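Local coordinates for protein transcriptional regulator (Aquifex aeolicus, PDB 2EH3) that probably binds DNA as a dimeric transcriptional regulator of the TetR/AcrR family, using a predicted helix-turn-helix in its N-terminal domain, at residues S11-F15 against L49-I53; Y92-F96 against Y108-I112. All blocks are in the same frame, centred on the assembly; numbering follows the deposited sequence.

Contact 1: S11-F15 against L49-I53; sequences SKELF and LITEI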
ATOM      1  N   SER A  11      15.074  18.129   5.291  1.00 11.62           N
ATOM      2  CA  SER A  11      15.204  16.731   4.831  1.00 10.32           C
ATOM      3  C   SER A  11      13.832  16.178   4.440  1.00 10.47           C
ATOM      4  O   SER A  11      13.702  15.456   3.446  1.00 11.06           O
ATOM      5  CB  SER A  11      15.855  15.849   5.918  1.00 11.65           C
ATOM      6  OG  SER A  11      17.145  16.329   6.288  1.00 12.86           O
ATOM      7  N   LYS A  12      12.810  16.510   5.208  1.00  9.90           N
ATOM      8  CA  LYS A  12      11.460  16.038   4.859  1.00 10.90           C
ATOM      9  C   LYS A  12      11.073  16.618   3.513  1.00 11.72           C
ATOM     10  O   LYS A  12      10.503  15.921   2.664  1.00 11.10           O
ATOM     11  CB  LYS A  12      10.433  16.455   5.929  1.00 12.65           C
ATOM     12  CG  LYS A  12      10.450  15.578   7.155  1.00 16.06           C
ATOM     13  CD  LYS A  12       9.301  15.898   8.118  1.00 18.07           C
ATOM     14  CE  LYS A  12       9.555  17.181   8.852  1.00 19.82           C
ATOM     15  NZ  LYS A  12       8.773  17.223  10.138  1.00 20.42           N
ATOM     16  N   GLU A  13      11.401  17.892   3.297  1.00 11.05           N
ATOM     17  CA  GLU A  13      11.078  18.521   2.027  1.00 12.57           C
ATOM     18  C   GLU A  13      11.808  17.871   0.853  1.00 11.02           C
ATOM     19  O   GLU A  13      11.160  17.520  -0.147  1.00 11.11           O
ATOM     20  CB  GLU A  13      11.426  20.019   2.067  1.00 13.18           C
ATOM     21  CG  GLU A  13      10.377  20.856   2.793  1.00 23.22           C
ATOM     22  CD  GLU A  13       8.979  20.627   2.229  1.00 25.29           C
ATOM     23  OE1 GLU A  13       8.838  20.562   0.978  1.00 30.10           O
ATOM     24  OE2 GLU A  13       8.027  20.518   3.032  1.00 31.15           O
ATOM     25  N   LEU A  14      13.122  17.696   0.973  1.00 11.52           N
ATOM     26  CA  LEU A  14      13.880  17.098  -0.120  1.00 11.07           C
ATOM     27  C   LEU A  14      13.505  15.634  -0.357  1.00 10.99           C
ATOM     28  O   LEU A  14      13.385  15.220  -1.496  1.00 10.51           O
ATOM     29  CB  LEU A  14      15.394  17.215   0.114  1.00 12.16           C
ATOM     30  CG  LEU A  14      15.872  18.661   0.083  1.00 12.27           C
ATOM     31  CD1 LEU A  14      17.369  18.663   0.268  1.00 15.71           C
ATOM     32  CD2 LEU A  14      15.452  19.344  -1.235  1.00 15.71           C
ATOM     33  N   PHE A  15      13.335  14.844   0.708  1.00  9.62           N
ATOM     34  CA  PHE A  15      12.957  13.436   0.514  1.00 10.11           C
ATOM     35  C   PHE A  15      11.582  13.347  -0.160  1.00  9.45           C
ATOM     36  O   PHE A  15      11.348  12.461  -0.985  1.00 11.44           O
ATOM     37  CB  PHE A  15      12.904  12.679   1.844  1.00 10.85           C
ATOM     38  CG  PHE A  15      14.241  12.519   2.533  1.00 10.47           C
ATOM     39  CD1 PHE A  15      15.445  12.634   1.833  1.00 12.80           C
ATOM     40  CD2 PHE A  15      14.285  12.209   3.892  1.00 10.84           C
ATOM     41  CE1 PHE A  15      16.679  12.428   2.489  1.00 12.30           C
ATOM     42  CE2 PHE A  15      15.516  12.003   4.552  1.00 10.65           C
ATOM     43  CZ  PHE A  15      16.709  12.109   3.844  1.00 11.37           C
ATOM     44  N   LEU A  49      18.963   9.968  10.242  1.00 12.64           N
ATOM     45  CA  LEU A  49      18.067  11.056   9.900  1.00 12.41           C
ATOM     46  C   LEU A  49      16.668  10.619   9.465  1.00 12.60           C
ATOM     47  O   LEU A  49      15.682  11.128   9.974  1.00 12.69           O
ATOM     48  CB  LEU A  49      18.707  11.924   8.801  1.00 10.19           C
ATOM     49  CG  LEU A  49      17.815  12.953   8.104  1.00 11.99           C
ATOM     50  CD1 LEU A  49      17.443  14.120   9.062  1.00 13.99           C
ATOM     51  CD2 LEU A  49      18.591  13.487   6.896  1.00 11.91           C
ATOM     52  N   ILE A  50      16.562   9.702   8.507  1.00 13.10           N
ATOM     53  CA  ILE A  50      15.219   9.315   8.086  1.00 13.74           C
ATOM     54  C   ILE A  50      14.515   8.549   9.201  1.00 14.73           C
ATOM     55  O   ILE A  50      13.305   8.680   9.376  1.00 13.90           O
ATOM     56  CB  ILE A  50      15.241   8.488   6.761  1.00 13.39           C
ATOM     57  CG1 ILE A  50      13.796   8.294   6.244  1.00 13.20           C
ATOM     58  CG2 ILE A  50      15.974   7.215   6.966  1.00 15.28           C
ATOM     59  CD1 ILE A  50      13.745   7.834   4.771  1.00 15.21           C
ATOM     60  N   THR A  51      15.273   7.790   9.980  1.00 13.65           N
ATOM     61  CA  THR A  51      14.673   7.037  11.071  1.00 15.12           C
ATOM     62  C   THR A  51      14.049   8.025  12.063  1.00 15.60           C
ATOM     63  O   THR A  51      12.934   7.801  12.524  1.00 15.89           O
ATOM     64  CB  THR A  51      15.730   6.132  11.755  1.00 16.57           C
ATOM     65  OG1 THR A  51      16.252   5.199  10.795  1.00 17.90           O
ATOM     66  CG2 THR A  51      15.102   5.321  12.890  1.00 17.52           C
ATOM     67  N   GLU A  52      14.737   9.131  12.345  1.00 14.02           N
ATOM     68  CA  GLU A  52      14.205  10.131  13.275  1.00 15.02           C
ATOM     69  C   GLU A  52      12.955  10.815  12.740  1.00 15.58           C
ATOM     70  O   GLU A  52      12.045  11.130  13.506  1.00 16.15           O
ATOM     71  CB  GLU A  52      15.282  11.166  13.604  1.00 16.02           C
ATOM     72  CG  GLU A  52      14.821  12.294  14.559  1.00 19.53           C
ATOM     73  CD  GLU A  52      14.556  11.829  15.983  1.00 23.61           C
ATOM     74  OE1 GLU A  52      14.927  10.688  16.311  1.00 24.50           O
ATOM     75  OE2 GLU A  52      13.990  12.623  16.775  1.00 25.23           O
ATOM     76  N   ILE A  53      12.916  11.066  11.434  1.00 13.30           N
ATOM     77  CA  ILE A  53      11.757  11.692  10.794  1.00 12.50           C
ATOM     78  C   ILE A  53      10.535  10.814  11.043  1.00 14.87           C
ATOM     79  O   ILE A  53       9.467  11.304  11.428  1.00 15.15           O
ATOM     80  CB  ILE A  53      11.970  11.834   9.252  1.00 13.13           C
ATOM     81  CG1 ILE A  53      12.994  12.934   8.975  1.00 14.04           C
ATOM     82  CG2 ILE A  53      10.654  12.150   8.553  1.00 15.19           C
ATOM     83  CD1 ILE A  53      13.308  13.094   7.501  1.00 14.10           C
TER
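Leu-49 packs against Ser-11 and Phe-15 where helix 46-67 crosses helix 3-18, the first helix of the TetR-type N-terminal domain that carries the predicted helix-turn-helix. The local axes lie 11.2 Å apart at a signed crossing angle of -101°, nearly perpendicular. With CG of Leu-49 anti to its own nitrogen (chi1 168°), both methyls reach across to Ser-11: Leu-49 CD2 comes 3.2 Å from Ser-11 OG, and CD1 lies against the same hydroxyl and CB. That hydroxyl is spent within its own helix, hydrogen-bonded to the carbonyl oxygen of Ile-7, which satisfies the polar atom although a methyl lies against it. Leu-49 CD2 also meets CZ of Phe-15 at 3.8 Å, so one methyl touches both Ser-11 and Phe-15, while Ile-28 of helix 25-32 touches both Leu-49 and Ser-11. Replacing Leu-49 by alanine would probably open a gap between the Ser-11 hydroxyl and the outer end of the Phe-15 ring, leaving both without their shared methyl. The next residue, Ile-50, brings its CB to CE2 of Phe-15 at 4.2 Å, a looser touch. Ile-53 closes the interface with two methyls. Its CG2, anti to the backbone nitrogen, lies alongside the aliphatic part of Lys-12, the two side chains running past each other in opposite directions; the Lys-12 amine goes on to a salt bridge with Glu-9. The other methyl, Ile-53 CD1, sits between the lysine chain and the aromatic ring, 3.8 Å from both Lys-12 CG and Phe-15 CE2.

Contact 2: Y92-F96 against Y108-I112; sequences YIFLF and YFEKI
Phe-94 and Tyr-108 bring their rings together between helix 88-99 and helix 105-126, whose local axes are 11.2 Å apart, their N-to-C directions 127° apart. On the first helix, Phe-94 carries nearly all of the contact. Its CG stands anti to the backbone nitrogen (chi1 -170°), which carries the ring to the second helix. There, CD1 of Tyr-108 lies over one face, off-centre toward the rim and 3.3 Å from CE2 of Phe-94. The ring planes are inclined at 36° with centroids 4.6 Å apart, an oblique aromatic pair that is neither a parallel stack nor a T-shape. Around the rim, Ile-112 sets CD1 near the plane of the Phe-94 ring, 3.7 Å from CE2, and CB of Lys-111 approaches CZ of Phe-94 obliquely at 3.9 Å. The Lys-111 chain then bends away, and its amine forms a salt bridge with Glu-55 of helix 46-67. Leu-95 follows with a lighter touch, its CA 4.5 Å from CE1 of Tyr-108. The Tyr-108 hydroxyl is held by a hydrogen bond to Arg-143 on helix 131-152, which gives the ring a polar tether beyond its apolar contact with Phe-94. Leu-147 of the second subunit also packs on Tyr-108, and His-148 of that subunit touches Ile-112. The arrangement thus joins consecutive helices of the all-helical TetR-type C-terminal domain, at the face where the second subunit packs.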
ATOM      1  N   TYR A  92       4.086  10.166   2.602  1.00  9.59           N
ATOM      2  CA  TYR A  92       4.623   9.871   1.277  1.00 10.51           C
ATOM      3  C   TYR A  92       6.014   9.217   1.421  1.00  9.87           C
ATOM      4  O   TYR A  92       6.312   8.193   0.782  1.00 10.03           O
ATOM      5  CB  TYR A  92       4.664  11.189   0.489  1.00 11.25           C
ATOM      6  CG  TYR A  92       4.968  11.045  -0.961  1.00 12.70           C
ATOM      7  CD1 TYR A  92       6.283  10.875  -1.387  1.00 15.56           C
ATOM      8  CD2 TYR A  92       3.954  11.073  -1.912  1.00 14.53           C
ATOM      9  CE1 TYR A  92       6.580  10.737  -2.729  1.00 16.34           C
ATOM     10  CE2 TYR A  92       4.233  10.936  -3.251  1.00 17.67           C
ATOM     11  CZ  TYR A  92       5.543  10.768  -3.655  1.00 18.72           C
ATOM     12  OH  TYR A  92       5.821  10.620  -4.990  1.00 21.77           O
ATOM     13  N   ILE A  93       6.870   9.773   2.283  1.00  9.66           N
ATOM     14  CA  ILE A  93       8.206   9.210   2.508  1.00 10.64           C
ATOM     15  C   ILE A  93       8.097   7.781   3.081  1.00  9.73           C
ATOM     16  O   ILE A  93       8.812   6.848   2.675  1.00  9.83           O
ATOM     17  CB  ILE A  93       8.986  10.153   3.480  1.00  9.50           C
ATOM     18  CG1 ILE A  93       9.276  11.482   2.762  1.00 10.34           C
ATOM     19  CG2 ILE A  93      10.300   9.491   3.948  1.00 11.00           C
ATOM     20  CD1 ILE A  93       9.694  12.647   3.722  1.00 10.81           C
ATOM     21  N   PHE A  94       7.184   7.608   4.033  1.00 10.83           N
ATOM     22  CA  PHE A  94       6.944   6.326   4.659  1.00  9.85           C
ATOM     23  C   PHE A  94       6.665   5.235   3.602  1.00  9.60           C
ATOM     24  O   PHE A  94       7.214   4.130   3.656  1.00  9.79           O
ATOM     25  CB  PHE A  94       5.734   6.508   5.590  1.00  9.73           C
ATOM     26  CG  PHE A  94       5.464   5.364   6.523  1.00 12.95           C
ATOM     27  CD1 PHE A  94       6.399   4.970   7.465  1.00 13.54           C
ATOM     28  CD2 PHE A  94       4.229   4.731   6.493  1.00 14.17           C
ATOM     29  CE1 PHE A  94       6.111   3.955   8.375  1.00 13.76           C
ATOM     30  CE2 PHE A  94       3.926   3.710   7.400  1.00 14.12           C
ATOM     31  CZ  PHE A  94       4.876   3.327   8.340  1.00 15.44           C
ATOM     32  N   LEU A  95       5.799   5.542   2.644  1.00  9.54           N
ATOM     33  CA  LEU A  95       5.530   4.558   1.592  1.00 10.14           C
ATOM     34  C   LEU A  95       6.667   4.386   0.575  1.00 10.49           C
ATOM     35  O   LEU A  95       7.210   3.274   0.388  1.00 10.21           O
ATOM     36  CB  LEU A  95       4.246   4.966   0.856  1.00 11.15           C
ATOM     37  CG  LEU A  95       3.862   4.191  -0.404  1.00 15.35           C
ATOM     38  CD1 LEU A  95       3.750   2.708  -0.129  1.00 17.56           C
ATOM     39  CD2 LEU A  95       2.537   4.746  -0.938  1.00 15.47           C
ATOM     40  N   PHE A  96       7.079   5.485  -0.041  1.00 10.12           N
ATOM     41  CA  PHE A  96       8.041   5.372  -1.127  1.00  9.86           C
ATOM     42  C   PHE A  96       9.482   5.188  -0.774  1.00 10.95           C
ATOM     43  O   PHE A  96      10.242   4.639  -1.578  1.00 12.48           O
ATOM     44  CB  PHE A  96       7.840   6.546  -2.076  1.00  9.81           C
ATOM     45  CG  PHE A  96       6.496   6.529  -2.736  1.00 10.48           C
ATOM     46  CD1 PHE A  96       6.149   5.481  -3.601  1.00 12.05           C
ATOM     47  CD2 PHE A  96       5.557   7.523  -2.480  1.00 11.10           C
ATOM     48  CE1 PHE A  96       4.888   5.428  -4.203  1.00 12.67           C
ATOM     49  CE2 PHE A  96       4.294   7.469  -3.080  1.00 12.90           C
ATOM     50  CZ  PHE A  96       3.960   6.428  -3.941  1.00 10.93           C
ATOM     51  N   TYR A 108       8.706   0.169   8.212  1.00 12.38           N
ATOM     52  CA  TYR A 108       7.362   0.454   7.732  1.00 13.82           C
ATOM     53  C   TYR A 108       6.425  -0.493   8.443  1.00 13.77           C
ATOM     54  O   TYR A 108       5.454  -0.068   9.073  1.00 13.17           O
ATOM     55  CB  TYR A 108       7.264   0.205   6.226  1.00 14.06           C
ATOM     56  CG  TYR A 108       5.876   0.327   5.656  1.00 13.58           C
ATOM     57  CD1 TYR A 108       5.361   1.570   5.265  1.00 14.21           C
ATOM     58  CD2 TYR A 108       5.080  -0.797   5.474  1.00 14.53           C
ATOM     59  CE1 TYR A 108       4.092   1.678   4.696  1.00 16.06           C
ATOM     60  CE2 TYR A 108       3.807  -0.708   4.916  1.00 16.84           C
ATOM     61  CZ  TYR A 108       3.316   0.539   4.521  1.00 17.08           C
ATOM     62  OH  TYR A 108       2.071   0.597   3.930  1.00 21.39           O
ATOM     63  N   PHE A 109       6.717  -1.783   8.366  1.00 13.50           N
ATOM     64  CA  PHE A 109       5.818  -2.729   9.034  1.00 12.99           C
ATOM     65  C   PHE A 109       5.802  -2.640  10.557  1.00 14.14           C
ATOM     66  O   PHE A 109       4.749  -2.877  11.183  1.00 15.21           O
ATOM     67  CB  PHE A 109       6.097  -4.159   8.552  1.00 12.19           C
ATOM     68  CG  PHE A 109       5.583  -4.418   7.161  1.00 12.09           C
ATOM     69  CD1 PHE A 109       4.217  -4.284   6.881  1.00 15.06           C
ATOM     70  CD2 PHE A 109       6.456  -4.742   6.115  1.00 13.26           C
ATOM     71  CE1 PHE A 109       3.721  -4.463   5.580  1.00 13.92           C
ATOM     72  CE2 PHE A 109       5.965  -4.927   4.796  1.00 14.55           C
ATOM     73  CZ  PHE A 109       4.595  -4.780   4.533  1.00 14.38           C
ATOM     74  N   GLU A 110       6.931  -2.280  11.164  1.00 13.87           N
ATOM     75  CA  GLU A 110       6.980  -2.171  12.618  1.00 16.07           C
ATOM     76  C   GLU A 110       6.033  -1.081  13.101  1.00 15.69           C
ATOM     77  O   GLU A 110       5.261  -1.283  14.050  1.00 14.60           O
ATOM     78  CB  GLU A 110       8.421  -1.876  13.076  1.00 19.29           C
ATOM     79  CG  GLU A 110       9.296  -3.128  13.142  1.00 24.65           C
ATOM     80  CD  GLU A 110      10.795  -2.827  13.108  1.00 28.78           C
ATOM     81  OE1 GLU A 110      11.192  -1.692  13.466  1.00 31.07           O
ATOM     82  OE2 GLU A 110      11.582  -3.733  12.729  1.00 29.43           O
ATOM     83  N   LYS A 111       6.053   0.061  12.433  1.00 13.71           N
ATOM     84  CA  LYS A 111       5.219   1.186  12.802  1.00 14.32           C
ATOM     85  C   LYS A 111       3.753   0.923  12.577  1.00 14.31           C
ATOM     86  O   LYS A 111       2.916   1.351  13.376  1.00 15.28           O
ATOM     87  CB  LYS A 111       5.649   2.438  12.023  1.00 14.53           C
ATOM     88  CG  LYS A 111       7.038   2.897  12.372  1.00 17.72           C
ATOM     89  CD  LYS A 111       7.268   2.952  13.894  1.00 20.69           C
ATOM     90  CE  LYS A 111       8.599   3.631  14.190  1.00 21.59           C
ATOM     91  NZ  LYS A 111       8.951   3.671  15.638  1.00 23.03           N
ATOM     92  N   ILE A 112       3.431   0.228  11.491  1.00 13.86           N
ATOM     93  CA  ILE A 112       2.042  -0.093  11.198  1.00 14.72           C
ATOM     94  C   ILE A 112       1.541  -1.039  12.269  1.00 14.67           C
ATOM     95  O   ILE A 112       0.445  -0.857  12.803  1.00 15.40           O
ATOM     96  CB  ILE A 112       1.870  -0.798   9.834  1.00 16.08           C
ATOM     97  CG1 ILE A 112       2.280   0.144   8.695  1.00 18.01           C
ATOM     98  CG2 ILE A 112       0.405  -1.291   9.696  1.00 17.44           C
ATOM     99  CD1 ILE A 112       1.281   1.264   8.419  1.00 19.46           C
TER

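Overall arrangement
Contact 1 joins two helices within the DNA-binding region, whereas contact 2 joins two helices of the C-terminal domain close to the partner subunit. Their centres are about 13 Å apart, yet they touch directly through Ile-93: its CD1 lies 3.5 Å from O of Lys-12, the nearest pair, and 3.7 Å from CB of Phe-15, and its CG2 lies 3.9 Å from CD1 of Ile-50. Helix 88-99 therefore packs against contact 1 through Ile-93 and enters contact 2 through the next residue, Phe-94. This continuous packing links the two domains physically. The magnesium sites at Glu-75, Glu-78 and Glu-82 lie away from both contacts.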